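Long-range contacts in aspartyl-tRNA synthetase 2 (PDB 1N9W), which attaches aspartate, activated by ATP as Asp-AMP, to both tRNA(Asp) and tRNA(Asn), and works as a homodimer: residues L139-T149 / M186-E195; E228-A239 / S262-L270. One frame throughout, in Å; residues are numbered along the deposited sequence.

Both contacts belong to the class II catalytic domain and involve its mixed sheet, whose two outermost strands within the chain, 145-146 and 269-271, belong to one contact each. Contact 1 is the more deeply buried: a parallel strand pairing with aromatic packing beside it, where the second subunit also reaches. Contact 2 is partly buried and sets one side of helix 227-248 against the irregular chain that leads into strand 269-271; its chemistry is chiefly ionic, an arginine shared by two glutamates, and the second subunit does not touch it. Leu139 and Phe144 of contact 1 pack against Leu237 and Leu233 of helix 227-248, so this helix joins the two.

Contact 1. Residues L139-T149 / M186-E195; sequences LDRQDFTEIFT and MVGVFERVYE
Gln142 O is gripped side-on by the Arg192 guanidinium: NE reaches it at 2.9 Å, nearly in line with the carbonyl, while NH2 comes in on a lone pair at 3.1 Å. The acceptor lies near the guanidinium plane. Farther back on the same side chain, Arg192 CB sits over the centre of the Phe144 ring, a CH-pi contact of 3.5 Å to the centroid, and Leu139 CD2 fills the ring's opposite face. Asp143, with positive phi, closes helix 119-141 as the C-prime residue of a Schellman motif, and strand 145-146 then pairs in parallel with strand 192-198 at the edge, within this chain, of the class II catalytic sheet. Thr145 N donates to Arg192 O and Ile147 N to Tyr194 O (3.1 Å); the bond from Tyr194 N to Thr145 O is weak. With CG between its backbone N and carbonyl carbon (chi1 68°), Tyr194 lays its ring against Glu146 CA and carries OH to Asp140 OD1 at 3.0 Å, meeting it from above the carboxylate plane. Asp140 OD2 pairs with Arg133 of the second subunit. Beside the Tyr194 ring, Glu146 turns its carboxylate to Arg136 of the second subunit. On the other face of the strands, Thr145 CG2 lies over one face of the Phe190 ring, toward its rim, in a CH-pi contact. The extended Glu195 side chain takes Thr149 OG1 on OE1 (2.8 Å) and Thr149 N on OE2 (2.9 Å).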
loop_
_atom_site.group_PDB
_atom_site.type_symbol
_atom_site.label_atom_id
_atom_site.label_comp_id
_atom_site.label_asym_id
_atom_site.label_seq_id
_atom_site.Cartn_x
_atom_site.Cartn_y
_atom_site.Cartn_z
ATOM N N LEU B 139 11.759 2.656 -2.867
ATOM C CA LEU B 139 12.192 1.352 -2.381
ATOM C C LEU B 139 12.073 0.254 -3.446
ATOM O O LEU B 139 12.961 -0.598 -3.556
ATOM C CB LEU B 139 11.415 0.979 -1.111
ATOM C CG LEU B 139 11.688 1.907 0.097
ATOM C CD1 LEU B 139 10.675 1.635 1.205
ATOM C CD2 LEU B 139 13.131 1.707 0.610
ATOM N N ASP B 140 10.992 0.258 -4.228
ATOM C CA ASP B 140 10.834 -0.746 -5.294
ATOM C C ASP B 140 12.006 -0.642 -6.276
ATOM O O ASP B 140 12.518 -1.655 -6.738
ATOM C CB ASP B 140 9.526 -0.547 -6.086
ATOM C CG ASP B 140 8.287 -1.077 -5.357
ATOM O OD1 ASP B 140 8.430 -1.885 -4.405
ATOM O OD2 ASP B 140 7.161 -0.692 -5.761
ATOM N N ARG B 141 12.412 0.584 -6.607
ATOM C CA ARG B 141 13.522 0.778 -7.532
ATOM C C ARG B 141 14.859 0.295 -6.953
ATOM O O ARG B 141 15.801 0.044 -7.705
ATOM C CB ARG B 141 13.621 2.244 -7.951
ATOM C CG ARG B 141 14.623 2.510 -9.070
ATOM C CD ARG B 141 14.316 3.827 -9.764
ATOM N NE ARG B 141 14.114 4.871 -8.769
ATOM C CZ ARG B 141 13.051 5.667 -8.709
ATOM N NH1 ARG B 141 12.069 5.560 -9.598
ATOM N NH2 ARG B 141 12.963 6.564 -7.737
ATOM N N GLN B 142 14.937 0.172 -5.625
ATOM C CA GLN B 142 16.142 -0.329 -4.954
ATOM C C GLN B 142 15.964 -1.827 -4.663
ATOM O O GLN B 142 16.615 -2.387 -3.777
ATOM C CB GLN B 142 16.396 0.391 -3.622
ATOM C CG GLN B 142 16.598 1.898 -3.699
ATOM C CD GLN B 142 17.651 2.297 -4.714
ATOM O OE1 GLN B 142 18.746 1.739 -4.742
ATOM N NE2 GLN B 142 17.324 3.277 -5.547
ATOM N N ASP B 143 15.051 -2.461 -5.394
ATOM C CA ASP B 143 14.789 -3.884 -5.246
ATOM C C ASP B 143 14.151 -4.350 -3.941
ATOM O O ASP B 143 14.294 -5.518 -3.566
ATOM C CB ASP B 143 16.077 -4.680 -5.471
ATOM C CG ASP B 143 16.072 -5.426 -6.790
ATOM O OD1 ASP B 143 15.960 -4.764 -7.844
ATOM O OD2 ASP B 143 16.179 -6.672 -6.766
ATOM N N PHE B 144 13.460 -3.465 -3.234
ATOM C CA PHE B 144 12.794 -3.890 -2.008
ATOM C C PHE B 144 11.537 -4.632 -2.424
ATOM O O PHE B 144 11.023 -4.431 -3.527
ATOM C CB PHE B 144 12.388 -2.697 -1.145
ATOM C CG PHE B 144 13.504 -2.134 -0.325
ATOM C CD1 PHE B 144 14.593 -1.527 -0.938
ATOM C CD2 PHE B 144 13.466 -2.212 1.065
ATOM C CE1 PHE B 144 15.632 -1.005 -0.180
ATOM C CE2 PHE B 144 14.498 -1.694 1.838
ATOM C CZ PHE B 144 15.586 -1.087 1.216
ATOM N N THR B 145 11.050 -5.501 -1.549
ATOM C CA THR B 145 9.827 -6.248 -1.819
ATOM C C THR B 145 8.789 -5.919 -0.733
ATOM O O THR B 145 9.052 -6.082 0.459
ATOM C CB THR B 145 10.087 -7.782 -1.842
ATOM O OG1 THR B 145 10.884 -8.112 -2.986
ATOM C CG2 THR B 145 8.777 -8.557 -1.910
ATOM N N GLU B 146 7.621 -5.437 -1.160
ATOM C CA GLU B 146 6.544 -5.095 -0.232
ATOM C C GLU B 146 6.007 -6.376 0.390
ATOM O O GLU B 146 5.776 -7.365 -0.309
ATOM C CB GLU B 146 5.411 -4.352 -0.955
ATOM C CG GLU B 146 4.160 -4.101 -0.101
ATOM C CD GLU B 146 3.250 -3.014 -0.666
ATOM O OE1 GLU B 146 3.113 -2.925 -1.906
ATOM O OE2 GLU B 146 2.656 -2.257 0.136
ATOM N N ILE B 147 5.828 -6.364 1.706
ATOM C CA ILE B 147 5.309 -7.529 2.396
ATOM C C ILE B 147 4.055 -7.178 3.170
ATOM O O ILE B 147 3.746 -6.004 3.388
ATOM C CB ILE B 147 6.320 -8.100 3.393
ATOM C CG1 ILE B 147 6.625 -7.049 4.466
ATOM C CG2 ILE B 147 7.574 -8.555 2.651
ATOM C CD1 ILE B 147 7.684 -7.461 5.460
ATOM N N PHE B 148 3.345 -8.220 3.590
ATOM C CA PHE B 148 2.114 -8.070 4.346
ATOM C C PHE B 148 2.139 -9.064 5.501
ATOM O O PHE B 148 1.970 -10.265 5.295
ATOM C CB PHE B 148 0.921 -8.336 3.425
ATOM C CG PHE B 148 0.980 -7.559 2.137
ATOM C CD1 PHE B 148 1.690 -8.044 1.043
ATOM C CD2 PHE B 148 0.373 -6.313 2.038
ATOM C CE1 PHE B 148 1.806 -7.291 -0.122
ATOM C CE2 PHE B 148 0.483 -5.552 0.876
ATOM C CZ PHE B 148 1.196 -6.043 -0.205
ATOM N N THR B 149 2.365 -8.557 6.710
ATOM C CA THR B 149 2.439 -9.398 7.898
ATOM C C THR B 149 1.184 -9.308 8.765
ATOM O O THR B 149 0.370 -8.393 8.614
ATOM C CB THR B 149 3.678 -9.044 8.760
ATOM O OG1 THR B 149 3.612 -7.675 9.166
ATOM C CG2 THR B 149 4.961 -9.272 7.962
ATOM N N MET B 186 11.539 -11.798 7.183
ATOM C CA MET B 186 11.415 -11.541 5.752
ATOM C C MET B 186 12.711 -10.978 5.165
ATOM O O MET B 186 12.923 -11.051 3.959
ATOM C CB MET B 186 10.214 -10.626 5.459
ATOM C CG MET B 186 8.849 -11.287 5.732
ATOM S SD MET B 186 8.683 -12.959 5.068
ATOM C CE MET B 186 8.429 -12.592 3.362
ATOM N N VAL B 187 13.576 -10.426 6.013
ATOM C CA VAL B 187 14.861 -9.910 5.540
ATOM C C VAL B 187 15.711 -11.094 5.059
ATOM O O VAL B 187 16.520 -10.958 4.147
ATOM C CB VAL B 187 15.619 -9.161 6.668
ATOM C CG1 VAL B 187 17.079 -8.980 6.297
ATOM C CG2 VAL B 187 14.984 -7.810 6.905
ATOM N N GLY B 188 15.523 -12.253 5.685
ATOM C CA GLY B 188 16.275 -13.432 5.292
ATOM C C GLY B 188 15.690 -14.067 4.042
ATOM O O GLY B 188 16.294 -14.947 3.435
ATOM N N VAL B 189 14.500 -13.610 3.661
ATOM C CA VAL B 189 13.816 -14.123 2.483
ATOM C C VAL B 189 14.045 -13.223 1.269
ATOM O O VAL B 189 14.414 -13.701 0.193
ATOM C CB VAL B 189 12.293 -14.262 2.756
ATOM C CG1 VAL B 189 11.570 -14.771 1.512
ATOM C CG2 VAL B 189 12.058 -15.213 3.931
ATOM N N PHE B 190 13.855 -11.919 1.450
ATOM C CA PHE B 190 14.007 -10.956 0.356
ATOM C C PHE B 190 15.135 -9.938 0.525
ATOM O O PHE B 190 15.336 -9.089 -0.342
ATOM C CB PHE B 190 12.681 -10.219 0.148
ATOM C CG PHE B 190 11.562 -11.100 -0.345
ATOM C CD1 PHE B 190 11.689 -11.799 -1.540
ATOM C CD2 PHE B 190 10.367 -11.205 0.373
ATOM C CE1 PHE B 190 10.647 -12.590 -2.022
ATOM C CE2 PHE B 190 9.314 -11.996 -0.099
ATOM C CZ PHE B 190 9.454 -12.692 -1.299
ATOM N N GLU B 191 15.854 -10.021 1.642
ATOM C CA GLU B 191 16.985 -9.126 1.921
ATOM C C GLU B 191 16.596 -7.672 2.199
ATOM O O GLU B 191 17.171 -7.024 3.078
ATOM C CB GLU B 191 17.984 -9.152 0.749
ATOM C CG GLU B 191 18.685 -10.493 0.501
ATOM C CD GLU B 191 19.582 -10.470 -0.740
ATOM O OE1 GLU B 191 20.152 -9.396 -1.049
ATOM O OE2 GLU B 191 19.734 -11.527 -1.394
ATOM N N ARG B 192 15.626 -7.167 1.441
ATOM C CA ARG B 192 15.152 -5.787 1.571
ATOM C C ARG B 192 13.636 -5.781 1.449
ATOM O O ARG B 192 13.090 -6.158 0.409
ATOM C CB ARG B 192 15.767 -4.932 0.454
ATOM C CG ARG B 192 17.265 -4.981 0.448
ATOM C CD ARG B 192 17.805 -5.007 -0.960
ATOM N NE ARG B 192 17.922 -3.689 -1.526
ATOM C CZ ARG B 192 18.956 -2.877 -1.328
ATOM N NH1 ARG B 192 19.972 -3.255 -0.568
ATOM N NH2 ARG B 192 18.973 -1.675 -1.901
ATOM N N VAL B 193 12.964 -5.353 2.508
ATOM C CA VAL B 193 11.507 -5.320 2.511
ATOM C C VAL B 193 10.959 -4.090 3.216
ATOM O O VAL B 193 11.675 -3.396 3.935
ATOM C CB VAL B 193 10.910 -6.558 3.246
ATOM C CG1 VAL B 193 11.458 -7.840 2.653
ATOM C CG2 VAL B 193 11.208 -6.479 4.735
ATOM N N TYR B 194 9.680 -3.819 2.987
ATOM C CA TYR B 194 9.033 -2.692 3.623
ATOM C C TYR B 194 7.562 -3.000 3.759
ATOM O O TYR B 194 7.040 -3.920 3.123
ATOM C CB TYR B 194 9.210 -1.407 2.811
ATOM C CG TYR B 194 8.485 -1.405 1.485
ATOM C CD1 TYR B 194 9.114 -1.843 0.323
ATOM C CD2 TYR B 194 7.172 -0.937 1.392
ATOM C CE1 TYR B 194 8.456 -1.808 -0.904
ATOM C CE2 TYR B 194 6.506 -0.897 0.174
ATOM C CZ TYR B 194 7.157 -1.332 -0.973
ATOM O OH TYR B 194 6.522 -1.263 -2.192
ATOM N N GLU B 195 6.883 -2.237 4.600
ATOM C CA GLU B 195 5.463 -2.458 4.794
ATOM C C GLU B 195 4.758 -1.185 5.203
ATOM O O GLU B 195 5.300 -0.349 5.932
ATOM C CB GLU B 195 5.234 -3.562 5.835
ATOM C CG GLU B 195 3.775 -3.729 6.265
ATOM C CD GLU B 195 3.545 -4.963 7.129
ATOM O OE1 GLU B 195 4.328 -5.200 8.074
ATOM O OE2 GLU B 195 2.568 -5.696 6.865
HETATM O O HOH W 1 13.677 -7.968 -2.445
HETATM O O HOH W 2 0.515 -5.465 9.408
#

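Contact 2. Residues E228-A239 / S262-L270; sequences EDLMRLEEALLA and SFPQDIPRL
Arg269 holds Glu228 OE2 with two nitrogens side-on, NH2 at 2.7 Å and NE at 3.0 Å, the latter on the syn lone pair. Glu228 OE2 lies at the guanidinium edge, and the Glu228 carboxylate is nearly coplanar with the guanidinium, 10° apart. The Glu235 carboxylate stands almost perpendicular to the same guanidinium, 87° between planes, and its OE2 makes a weak, salt-bridging hydrogen bond to Arg269 NH1 at 3.1 Å. Glu235 OE1 accepts from Asp266 N at 2.7 Å, met from above the carboxylate plane. Glu235 thus ties the helix both to the loop backbone and to Arg269, and its own negative charge is probably offset by Arg269. Replacing Arg269 by an alanine is likely to leave Glu228 and Glu235 without the positive charge they share and to open a gap beside Met231.

Behind this first shell, Met231 SD lies alongside the arginine, 3.6 Å from Arg269 NE, as the two side chains run past each other in opposite directions. Ile267 O adds a weak bond to Arg269 NH1. Ile267 CD1 packs on Glu235 CG at 3.6 Å, covering the aliphatic part of Glu235, whose chain is extended beyond CG. Farther along the helix, Leu238 CB meets the CB of Pro264, the central residue of an inverse gamma turn, and Ala239 CB touches Phe263 CZ at 4.0 Å.

Met231 and Leu238 reach strand 336-341 as well, while Leu233 and Leu237 meet strand 387-393 and helix 119-141, and the loop runs on into strand 269-271, parallel to strand 311-315.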
loop_
_atom_site.group_PDB
_atom_site.type_symbol
_atom_site.label_atom_id
_atom_site.label_comp_id
_atom_site.label_asym_id
_atom_site.label_seq_id
_atom_site.Cartn_x
_atom_site.Cartn_y
_atom_site.Cartn_z
ATOM N N GLU B 228 24.454 3.508 9.767
ATOM C CA GLU B 228 24.669 4.619 8.851
ATOM C C GLU B 228 24.049 4.350 7.485
ATOM O O GLU B 228 23.711 5.285 6.756
ATOM C CB GLU B 228 26.170 4.883 8.694
ATOM C CG GLU B 228 26.504 6.273 8.185
ATOM C CD GLU B 228 25.942 7.361 9.085
ATOM O OE1 GLU B 228 26.131 7.269 10.319
ATOM O OE2 GLU B 228 25.310 8.307 8.562
ATOM N N ASP B 229 23.915 3.076 7.131
ATOM C CA ASP B 229 23.305 2.723 5.848
ATOM C C ASP B 229 21.824 3.084 5.884
ATOM O O ASP B 229 21.265 3.545 4.889
ATOM C CB ASP B 229 23.448 1.229 5.553
ATOM C CG ASP B 229 24.841 0.858 5.106
ATOM O OD1 ASP B 229 25.557 1.735 4.579
ATOM O OD2 ASP B 229 25.220 -0.320 5.263
ATOM N N LEU B 230 21.205 2.875 7.044
ATOM C CA LEU B 230 19.791 3.167 7.239
ATOM C C LEU B 230 19.508 4.666 7.126
ATOM O O LEU B 230 18.554 5.076 6.453
ATOM C CB LEU B 230 19.337 2.654 8.607
ATOM C CG LEU B 230 19.764 1.234 8.966
ATOM C CD1 LEU B 230 19.227 0.865 10.344
ATOM C CD2 LEU B 230 19.245 0.264 7.919
ATOM N N MET B 231 20.338 5.479 7.782
ATOM C CA MET B 231 20.165 6.934 7.752
ATOM C C MET B 231 20.319 7.491 6.336
ATOM O O MET B 231 19.505 8.305 5.894
ATOM C CB MET B 231 21.149 7.618 8.726
ATOM C CG MET B 231 20.613 7.716 10.168
ATOM S SD MET B 231 21.737 8.429 11.438
ATOM C CE MET B 231 22.444 6.916 12.135
ATOM N N ARG B 232 21.345 7.044 5.620
ATOM C CA ARG B 232 21.549 7.502 4.253
ATOM C C ARG B 232 20.373 7.060 3.371
ATOM O O ARG B 232 19.958 7.790 2.472
ATOM C CB ARG B 232 22.869 6.952 3.699
ATOM C CG ARG B 232 24.098 7.756 4.131
ATOM C CD ARG B 232 25.275 6.850 4.455
ATOM N NE ARG B 232 25.496 5.849 3.413
ATOM C CZ ARG B 232 26.247 4.764 3.574
ATOM N NH1 ARG B 232 26.852 4.544 4.738
ATOM N NH2 ARG B 232 26.386 3.897 2.578
ATOM N N LEU B 233 19.837 5.874 3.639
ATOM C CA LEU B 233 18.709 5.364 2.878
ATOM C C LEU B 233 17.470 6.225 3.123
ATOM O O LEU B 233 16.810 6.660 2.184
ATOM C CB LEU B 233 18.395 3.919 3.269
ATOM C CG LEU B 233 17.036 3.381 2.757
ATOM C CD1 LEU B 233 17.117 3.147 1.264
ATOM C CD2 LEU B 233 16.680 2.084 3.475
ATOM N N GLU B 234 17.162 6.465 4.393
ATOM C CA GLU B 234 16.003 7.264 4.744
ATOM C C GLU B 234 16.032 8.663 4.140
ATOM O O GLU B 234 14.986 9.212 3.773
ATOM C CB GLU B 234 15.843 7.350 6.258
ATOM C CG GLU B 234 14.801 8.358 6.671
ATOM C CD GLU B 234 14.274 8.138 8.079
ATOM O OE1 GLU B 234 15.046 7.676 8.947
ATOM O OE2 GLU B 234 13.086 8.447 8.304
ATOM N N GLU B 235 17.224 9.240 4.036
ATOM C CA GLU B 235 17.390 10.579 3.464
ATOM C C GLU B 235 16.963 10.592 2.009
ATOM O O GLU B 235 16.226 11.476 1.573
ATOM C CB GLU B 235 18.856 11.030 3.560
ATOM C CG GLU B 235 19.213 11.717 4.874
ATOM C CD GLU B 235 20.690 12.142 4.938
ATOM O OE1 GLU B 235 21.200 12.722 3.953
ATOM O OE2 GLU B 235 21.324 11.911 5.980
ATOM N N ALA B 236 17.443 9.609 1.258
ATOM C CA ALA B 236 17.115 9.505 -0.159
ATOM C C ALA B 236 15.626 9.176 -0.301
ATOM O O ALA B 236 14.950 9.712 -1.178
ATOM C CB ALA B 236 17.975 8.421 -0.814
ATOM N N LEU B 237 15.134 8.302 0.576
ATOM C CA LEU B 237 13.735 7.899 0.591
ATOM C C LEU B 237 12.846 9.131 0.770
ATOM O O LEU B 237 11.910 9.349 0.002
ATOM C CB LEU B 237 13.484 6.911 1.735
ATOM C CG LEU B 237 12.043 6.480 2.041
ATOM C CD1 LEU B 237 11.480 5.686 0.876
ATOM C CD2 LEU B 237 12.027 5.641 3.319
ATOM N N LEU B 238 13.154 9.939 1.782
ATOM C CA LEU B 238 12.394 11.151 2.070
ATOM C C LEU B 238 12.399 12.136 0.919
ATOM O O LEU B 238 11.371 12.745 0.609
ATOM C CB LEU B 238 12.946 11.844 3.313
ATOM C CG LEU B 238 12.557 11.203 4.642
ATOM C CD1 LEU B 238 13.522 11.644 5.722
ATOM C CD2 LEU B 238 11.125 11.577 4.981
ATOM N N ALA B 239 13.557 12.304 0.288
ATOM C CA ALA B 239 13.679 13.232 -0.835
ATOM C C ALA B 239 12.707 12.826 -1.929
ATOM O O ALA B 239 12.048 13.669 -2.538
ATOM C CB ALA B 239 15.120 13.222 -1.373
ATOM N N SER B 262 13.460 22.166 4.355
ATOM C CA SER B 262 14.778 22.222 3.739
ATOM C C SER B 262 15.054 20.840 3.148
ATOM O O SER B 262 14.512 19.841 3.619
ATOM C CB SER B 262 15.832 22.578 4.794
ATOM O OG SER B 262 15.689 21.791 5.968
ATOM N N PHE B 263 15.894 20.785 2.123
ATOM C CA PHE B 263 16.199 19.518 1.469
ATOM C C PHE B 263 16.795 18.488 2.420
ATOM O O PHE B 263 17.791 18.753 3.092
ATOM C CB PHE B 263 17.156 19.737 0.304
ATOM C CG PHE B 263 17.136 18.630 -0.700
ATOM C CD1 PHE B 263 16.058 18.492 -1.571
ATOM C CD2 PHE B 263 18.183 17.718 -0.774
ATOM C CE1 PHE B 263 16.020 17.460 -2.507
ATOM C CE2 PHE B 263 18.157 16.679 -1.706
ATOM C CZ PHE B 263 17.071 16.551 -2.576
ATOM N N PRO B 264 16.186 17.293 2.484
ATOM C CA PRO B 264 16.617 16.183 3.341
ATOM C C PRO B 264 17.906 15.508 2.881
ATOM O O PRO B 264 17.907 14.324 2.559
ATOM C CB PRO B 264 15.434 15.215 3.284
ATOM C CG PRO B 264 14.279 16.089 2.943
ATOM C CD PRO B 264 14.863 17.005 1.910
ATOM N N GLN B 265 18.999 16.257 2.844
ATOM C CA GLN B 265 20.276 15.688 2.438
ATOM C C GLN B 265 21.364 16.122 3.411
ATOM O O GLN B 265 21.395 17.275 3.840
ATOM C CB GLN B 265 20.620 16.125 1.017
ATOM C CG GLN B 265 22.047 15.833 0.624
ATOM C CD GLN B 265 22.233 15.809 -0.875
ATOM O OE1 GLN B 265 21.788 16.715 -1.588
ATOM N NE2 GLN B 265 22.902 14.774 -1.367
ATOM N N ASP B 266 22.248 15.195 3.762
ATOM C CA ASP B 266 23.322 15.505 4.695
ATOM C C ASP B 266 22.727 16.096 5.965
ATOM O O ASP B 266 23.182 17.124 6.472
ATOM C CB ASP B 266 24.302 16.491 4.057
ATOM C CG ASP B 266 25.169 15.842 2.999
ATOM O OD1 ASP B 266 25.638 16.553 2.086
ATOM O OD2 ASP B 266 25.395 14.615 3.086
ATOM N N ILE B 267 21.691 15.436 6.468
ATOM C CA ILE B 267 21.010 15.872 7.678
ATOM C C ILE B 267 21.949 15.836 8.872
ATOM O O ILE B 267 22.694 14.872 9.061
ATOM C CB ILE B 267 19.808 14.974 7.986
ATOM C CG1 ILE B 267 18.798 15.061 6.839
ATOM C CG2 ILE B 267 19.181 15.382 9.308
ATOM C CD1 ILE B 267 17.624 14.130 6.998
ATOM N N PRO B 268 21.926 16.894 9.696
ATOM C CA PRO B 268 22.761 17.023 10.897
ATOM C C PRO B 268 22.630 15.854 11.875
ATOM O O PRO B 268 21.530 15.527 12.322
ATOM C CB PRO B 268 22.277 18.336 11.505
ATOM C CG PRO B 268 21.925 19.140 10.293
ATOM C CD PRO B 268 21.178 18.139 9.448
ATOM N N ARG B 269 23.759 15.230 12.200
ATOM C CA ARG B 269 23.786 14.103 13.129
ATOM C C ARG B 269 24.133 14.643 14.520
ATOM O O ARG B 269 24.924 15.577 14.647
ATOM C CB ARG B 269 24.850 13.083 12.701
ATOM C CG ARG B 269 24.777 12.598 11.243
ATOM C CD ARG B 269 23.729 11.508 11.031
ATOM N NE ARG B 269 23.955 10.723 9.813
ATOM C CZ ARG B 269 23.699 11.139 8.573
ATOM N NH1 ARG B 269 23.199 12.347 8.354
ATOM N NH2 ARG B 269 23.938 10.337 7.541
ATOM N N LEU B 270 23.551 14.064 15.563
ATOM C CA LEU B 270 23.829 14.534 16.911
ATOM C C LEU B 270 23.604 13.441 17.942
ATOM O O LEU B 270 22.490 12.939 18.102
ATOM C CB LEU B 270 22.946 15.739 17.235
ATOM C CG LEU B 270 23.387 16.614 18.411
ATOM C CD1 LEU B 270 24.751 17.211 18.109
ATOM C CD2 LEU B 270 22.370 17.719 18.640
#